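PDB 3WUD: galectin from Xenopus laevis, which binds lactose and probably laminin, as a dimeric prototype galectin, a beta-sandwich lectin for beta-galactosides. Local coordinates for residues S41-I46 with S65-S70; G6-N11 with I120-M125. All blocks are in the same frame, centred on the assembly; numbering follows the deposited sequence.

Contact 1 of 2, residues S41-I46 with S65-S70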
loop_
_atom_site.group_PDB
_atom_site.type_symbol
_atom_site.label_atom_id
_atom_site.label_comp_id
_atom_site.label_asym_id
_atom_site.label_seq_id
_atom_site.Cartn_x
_atom_site.Cartn_y
_atom_site.Cartn_z
ATOM N N SER A 41 0.057 1.003 -14.906
ATOM C CA SER A 41 1.356 1.612 -15.114
ATOM C C SER A 41 1.412 2.458 -16.391
ATOM O O SER A 41 2.268 3.283 -16.509
ATOM C CB SER A 41 2.481 0.538 -15.083
ATOM O OG SER A 41 2.434 -0.313 -16.191
ATOM N N SER A 42 0.437 2.317 -17.288
ATOM C CA SER A 42 0.394 3.088 -18.515
ATOM C C SER A 42 -0.585 4.234 -18.509
ATOM O O SER A 42 -0.592 5.047 -19.423
ATOM C CB SER A 42 0.088 2.152 -19.754
ATOM O OG SER A 42 1.206 1.275 -19.937
ATOM N N ASN A 43 -1.393 4.350 -17.446
ATOM C CA ASN A 43 -2.521 5.249 -17.389
ATOM C C ASN A 43 -2.619 5.918 -15.990
ATOM O O ASN A 43 -3.085 5.362 -15.006
ATOM C CB ASN A 43 -3.798 4.486 -17.705
ATOM C CG ASN A 43 -3.877 4.063 -19.189
ATOM O OD1 ASN A 43 -4.067 4.880 -20.033
ATOM N ND2 ASN A 43 -3.571 2.836 -19.470
ATOM N N TYR A 44 -2.080 7.125 -15.931
ATOM C CA TYR A 44 -2.046 7.917 -14.700
ATOM C C TYR A 44 -3.047 9.021 -14.900
ATOM O O TYR A 44 -2.902 9.915 -15.741
ATOM C CB TYR A 44 -0.667 8.509 -14.394
ATOM C CG TYR A 44 0.523 7.602 -14.380
ATOM C CD1 TYR A 44 0.486 6.226 -14.055
ATOM C CD2 TYR A 44 1.790 8.140 -14.614
ATOM C CE1 TYR A 44 1.645 5.435 -14.015
ATOM C CE2 TYR A 44 2.960 7.356 -14.567
ATOM C CZ TYR A 44 2.890 6.033 -14.261
ATOM O OH TYR A 44 4.083 5.358 -14.259
ATOM N N VAL A 45 -4.088 8.991 -14.062
ATOM C CA VAL A 45 -4.954 10.126 -13.893
ATOM C C VAL A 45 -4.195 11.344 -13.337
ATOM O O VAL A 45 -4.430 12.447 -13.755
ATOM C CB VAL A 45 -6.189 9.772 -12.989
ATOM C CG1 VAL A 45 -7.122 10.941 -12.981
ATOM C CG2 VAL A 45 -6.964 8.559 -13.550
ATOM N N ILE A 46 -3.302 11.118 -12.387
ATOM C CA ILE A 46 -2.300 12.153 -11.933
ATOM C C ILE A 46 -0.891 11.556 -11.745
ATOM O O ILE A 46 -0.675 10.504 -11.180
ATOM C CB ILE A 46 -2.765 12.976 -10.689
ATOM C CG1 ILE A 46 -1.828 14.184 -10.448
ATOM C CG2 ILE A 46 -2.825 12.085 -9.485
ATOM C CD1 ILE A 46 -2.401 15.142 -9.391
ATOM N N SER A 65 -0.939 14.153 -16.620
ATOM C CA SER A 65 -1.620 12.891 -16.839
ATOM C C SER A 65 -0.809 12.031 -17.759
ATOM O O SER A 65 0.014 12.551 -18.543
ATOM C CB SER A 65 -3.009 13.146 -17.475
ATOM O OG SER A 65 -2.956 13.852 -18.719
ATOM N N LYS A 66 -1.120 10.745 -17.834
ATOM C CA LYS A 66 -0.471 9.900 -18.811
ATOM C C LYS A 66 -1.540 8.936 -19.277
ATOM O O LYS A 66 -2.063 8.188 -18.462
ATOM C CB LYS A 66 0.734 9.151 -18.246
ATOM C CG LYS A 66 1.568 8.427 -19.351
ATOM C CD LYS A 66 2.746 7.680 -18.820
ATOM C CE LYS A 66 2.369 6.547 -17.934
ATOM N NZ LYS A 66 3.443 5.537 -17.789
ATOM N N GLU A 67 -1.792 8.916 -20.559
ATOM C CA GLU A 67 -2.838 8.051 -21.144
ATOM C C GLU A 67 -2.173 7.177 -22.187
ATOM O O GLU A 67 -1.591 7.677 -23.148
ATOM C CB GLU A 67 -3.880 8.928 -21.786
ATOM C CG GLU A 67 -5.152 8.205 -22.188
ATOM C CD GLU A 67 -6.315 9.206 -22.333
ATOM O OE1 GLU A 67 -7.177 8.987 -23.163
ATOM O OE2 GLU A 67 -6.351 10.234 -21.593
ATOM N N GLU A 68 -2.249 5.889 -21.979
ATOM C CA GLU A 68 -1.657 4.861 -22.831
ATOM C C GLU A 68 -0.210 5.251 -23.098
ATOM O O GLU A 68 0.296 5.235 -24.262
ATOM C CB GLU A 68 -2.513 4.618 -24.110
ATOM C CG GLU A 68 -3.758 3.785 -23.791
ATOM C CD GLU A 68 -3.457 2.333 -23.377
ATOM O OE1 GLU A 68 -3.504 1.461 -24.303
ATOM O OE2 GLU A 68 -3.193 2.020 -22.171
ATOM N N ASN A 69 0.419 5.567 -21.984
ATOM C CA ASN A 69 1.877 5.958 -21.996
ATOM C C ASN A 69 2.277 7.281 -22.603
ATOM O O ASN A 69 3.481 7.601 -22.685
ATOM C CB ASN A 69 2.753 4.875 -22.549
ATOM C CG ASN A 69 3.064 3.845 -21.526
ATOM O OD1 ASN A 69 3.225 4.169 -20.331
ATOM N ND2 ASN A 69 3.085 2.618 -21.935
ATOM N N SER A 70 1.323 8.084 -23.033
ATOM C CA SER A 70 1.565 9.429 -23.531
ATOM C C SER A 70 1.318 10.485 -22.478
ATOM O O SER A 70 0.176 10.638 -22.046
ATOM C CB SER A 70 0.577 9.750 -24.686
ATOM O OG SER A 70 0.963 9.067 -25.867
#
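Tyr44 and Lys66 form an antiparallel hydrogen-bonded pair where strands 43-51 and 60-67 run side by side as a hairpin in the galectin beta-sandwich. Tyr44 N donates to Lys66 O at 2.7 Å, and Lys66 N returns the bond to Tyr44 O at 2.9 Å. Beyond this pair, segment 65-70 leaves the ladder in a type I' turn from Glu67 to Ser70, and Asn69 N bonds to Ser42 O (2.8 Å). Asn43 locks into the same turn with both ends of its amide. Its OD1 accepts Glu68 N from above the carbonyl plane, while Asn43 ND2 reaches Glu68 OE2 on the anti side of the carboxylate in a 2.8 Å bond that is almost straight (176°). Those two flat groups lie nearly coplanar, 7° apart, and Asp40 takes a further bond from ND2. Next to the ring of Tyr44, the Lys66 chain points the same way and bends at chi3 (65°), which lays CE over one face in a CH-pi contact and makes NZ an off-centre cation-pi partner. Two carbonyl oxygens also grip the ammonium: Lys66 NZ donates to Asn69 OD1 at 2.9 Å and to Ser41 O at 2.8 Å.

Contact 2 of 2, residues G6-N11 with I120-M125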
loop_
_atom_site.group_PDB
_atom_site.type_symbol
_atom_site.label_atom_id
_atom_site.label_comp_id
_atom_site.label_asym_id
_atom_site.label_seq_id
_atom_site.Cartn_x
_atom_site.Cartn_y
_atom_site.Cartn_z
ATOM N N GLY A 6 10.248 2.359 -8.158
ATOM C CA GLY A 6 9.553 2.616 -6.932
ATOM C C GLY A 6 8.576 1.501 -6.594
ATOM O O GLY A 6 8.628 0.346 -7.080
ATOM N N MET A 7 7.677 1.849 -5.723
ATOM C CA MET A 7 6.800 0.876 -5.219
ATOM C C MET A 7 5.453 1.085 -5.830
ATOM O O MET A 7 5.101 2.232 -6.160
ATOM C CB MET A 7 6.810 0.953 -3.747
ATOM C CG MET A 7 6.036 2.006 -3.095
ATOM S SD MET A 7 4.953 1.011 -2.103
ATOM C CE MET A 7 3.379 1.396 -2.897
ATOM N N VAL A 8 4.709 -0.016 -5.987
ATOM C CA VAL A 8 3.497 -0.016 -6.759
ATOM C C VAL A 8 2.420 -0.653 -5.850
ATOM O O VAL A 8 2.730 -1.571 -5.079
ATOM C CB VAL A 8 3.646 -0.914 -8.001
ATOM C CG1 VAL A 8 2.260 -1.301 -8.560
ATOM C CG2 VAL A 8 4.486 -0.198 -9.041
ATOM N N MET A 9 1.248 -0.094 -5.854
ATOM C CA MET A 9 0.058 -0.768 -5.249
ATOM C C MET A 9 -0.952 -0.889 -6.346
ATOM O O MET A 9 -1.216 0.084 -7.100
ATOM C CB MET A 9 -0.518 0.065 -4.113
ATOM C CG MET A 9 -1.346 -0.720 -3.117
ATOM S SD MET A 9 -1.961 0.241 -1.679
ATOM C CE MET A 9 -0.427 1.076 -1.358
ATOM N N ASN A 10 -1.605 -2.050 -6.402
ATOM C CA ASN A 10 -2.557 -2.268 -7.456
ATOM C C ASN A 10 -3.783 -3.033 -6.922
ATOM O O ASN A 10 -3.646 -3.881 -6.034
ATOM C CB ASN A 10 -1.823 -3.116 -8.540
ATOM C CG ASN A 10 -2.624 -3.274 -9.857
ATOM O OD1 ASN A 10 -2.711 -4.393 -10.433
ATOM N ND2 ASN A 10 -3.140 -2.200 -10.358
ATOM N N ASN A 11 -4.934 -2.724 -7.515
ATOM C CA ASN A 11 -6.271 -3.378 -7.266
ATOM C C ASN A 11 -6.785 -3.147 -5.878
ATOM O O ASN A 11 -7.440 -3.996 -5.292
ATOM C CB ASN A 11 -6.281 -4.830 -7.720
ATOM C CG ASN A 11 -6.354 -4.955 -9.275
ATOM O OD1 ASN A 11 -6.738 -3.999 -10.023
ATOM N ND2 ASN A 11 -5.957 -6.129 -9.769
ATOM N N ILE A 120 -10.264 4.546 -9.081
ATOM C CA ILE A 120 -8.802 4.493 -9.027
ATOM C C ILE A 120 -8.340 3.201 -8.381
ATOM O O ILE A 120 -8.657 2.905 -7.213
ATOM C CB ILE A 120 -8.208 5.742 -8.386
ATOM C CG1 ILE A 120 -8.489 6.932 -9.326
ATOM C CG2 ILE A 120 -6.699 5.553 -8.096
ATOM C CD1 ILE A 120 -8.352 8.289 -8.729
ATOM N N THR A 121 -7.525 2.475 -9.144
ATOM C CA THR A 121 -7.044 1.172 -8.724
ATOM C C THR A 121 -5.517 0.997 -8.726
ATOM O O THR A 121 -5.053 -0.079 -8.445
ATOM C CB THR A 121 -7.669 0.069 -9.606
ATOM O OG1 THR A 121 -7.210 0.250 -10.965
ATOM C CG2 THR A 121 -9.182 0.151 -9.461
ATOM N N PHE A 122 -4.777 2.036 -9.062
ATOM C CA PHE A 122 -3.354 1.930 -9.204
ATOM C C PHE A 122 -2.624 3.127 -8.585
ATOM O O PHE A 122 -3.034 4.250 -8.786
ATOM C CB PHE A 122 -2.966 1.831 -10.689
ATOM C CG PHE A 122 -1.456 1.713 -10.939
ATOM C CD1 PHE A 122 -0.698 2.831 -11.181
ATOM C CD2 PHE A 122 -0.854 0.475 -10.974
ATOM C CE1 PHE A 122 0.648 2.745 -11.474
ATOM C CE2 PHE A 122 0.514 0.361 -11.274
ATOM C CZ PHE A 122 1.260 1.504 -11.450
ATOM N N LEU A 123 -1.546 2.834 -7.915
ATOM C CA LEU A 123 -0.683 3.802 -7.302
ATOM C C LEU A 123 0.773 3.407 -7.537
ATOM O O LEU A 123 1.185 2.241 -7.402
ATOM C CB LEU A 123 -0.949 3.826 -5.815
ATOM C CG LEU A 123 0.022 4.656 -4.955
ATOM C CD1 LEU A 123 1.466 4.252 -4.677
ATOM C CD2 LEU A 123 0.014 6.090 -5.289
ATOM N N SER A 124 1.602 4.366 -7.888
ATOM C CA SER A 124 3.050 4.066 -7.804
ATOM C C SER A 124 3.792 5.296 -7.293
ATOM O O SER A 124 3.320 6.396 -7.332
ATOM C CB SER A 124 3.654 3.570 -9.124
ATOM O OG SER A 124 3.599 4.573 -10.137
ATOM N N MET A 125 4.970 5.085 -6.780
ATOM C CA MET A 125 5.723 6.247 -6.297
ATOM C C MET A 125 7.208 5.996 -6.450
ATOM O O MET A 125 7.678 4.838 -6.476
ATOM C CB MET A 125 5.329 6.571 -4.881
ATOM C CG MET A 125 5.686 5.472 -3.910
ATOM S SD MET A 125 4.877 5.728 -2.332
ATOM C CE MET A 125 6.194 6.133 -1.211
HETATM O O HOH W 1 -5.399 -1.804 -11.549
#
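Met7 and Met125 meet at their CG atoms, 3.6 Å apart, because both first torsions (79° and 64°) tuck CG between the backbone N and the carbonyl carbon. The Met7 chain then bends again, setting its CE against Leu123 CD1 at 3.9 Å, so the Met7 side chain lies against two neighbours, its CG on Met125 and its CE on Leu123. Met9 CB packs more loosely on Leu123 CB. Leu130 packs on Met7 and Met125, and Ile133 on Met9, from strand 129-135 of the opposing sheet. Strands 7-10 and 120-125 are the antiparallel neighbours at one end of the six-stranded sheet, and their segment axes lie 4.6 Å apart. Val8, Met9 and Asn10 also pair with a strand of the second subunit, so the sheet runs on through the dimer. The other face is shaped by Phe122, whose CD2 and CE2 reach into the notch between Val8 and Asn10 of strand 7-10: Val8 CG1 lies 3.6 Å from Phe122 CE2, and Asn10 ND2 approaches the ring edge near its plane, 3.6 Å from Phe122 CD2. The second Val8 methyl, CG2, rests against Ser124 CB. At the start of segment 6-11, Gly6, with no side chain, lets its CA come within 2.9 Å of Met125 O; at the segment's other end a water lies among Asn10 ND2 (a weak bond), Asn11 OD1 and Thr121 OG1, 2.8 Å from the last.

How the contacts relate
Both contacts sit in one six-stranded sheet, their centres 12 Å apart. Contact 2 joins a segment near the N-terminus to one late in the chain, and both segments of contact 1 lie between them. Across the sheet the order is 7-10, 120-126, 34-37, 43-51, 60-67, 70-77, so strand 34-37 separates the two pairs. Even so they touch over it: Ser41 CA and Tyr44 CE1 both pack on Phe122, the latter 3.8 Å from Phe122 CE1. Contact 2 lies at the dimer interface, strand 7-10 pairing with the second subunit. Contact 1 lies toward the sugar, the Tyr44 side chain about 8 Å from the bound galactose, and its strands carry His47 and Asn64 of the pocket.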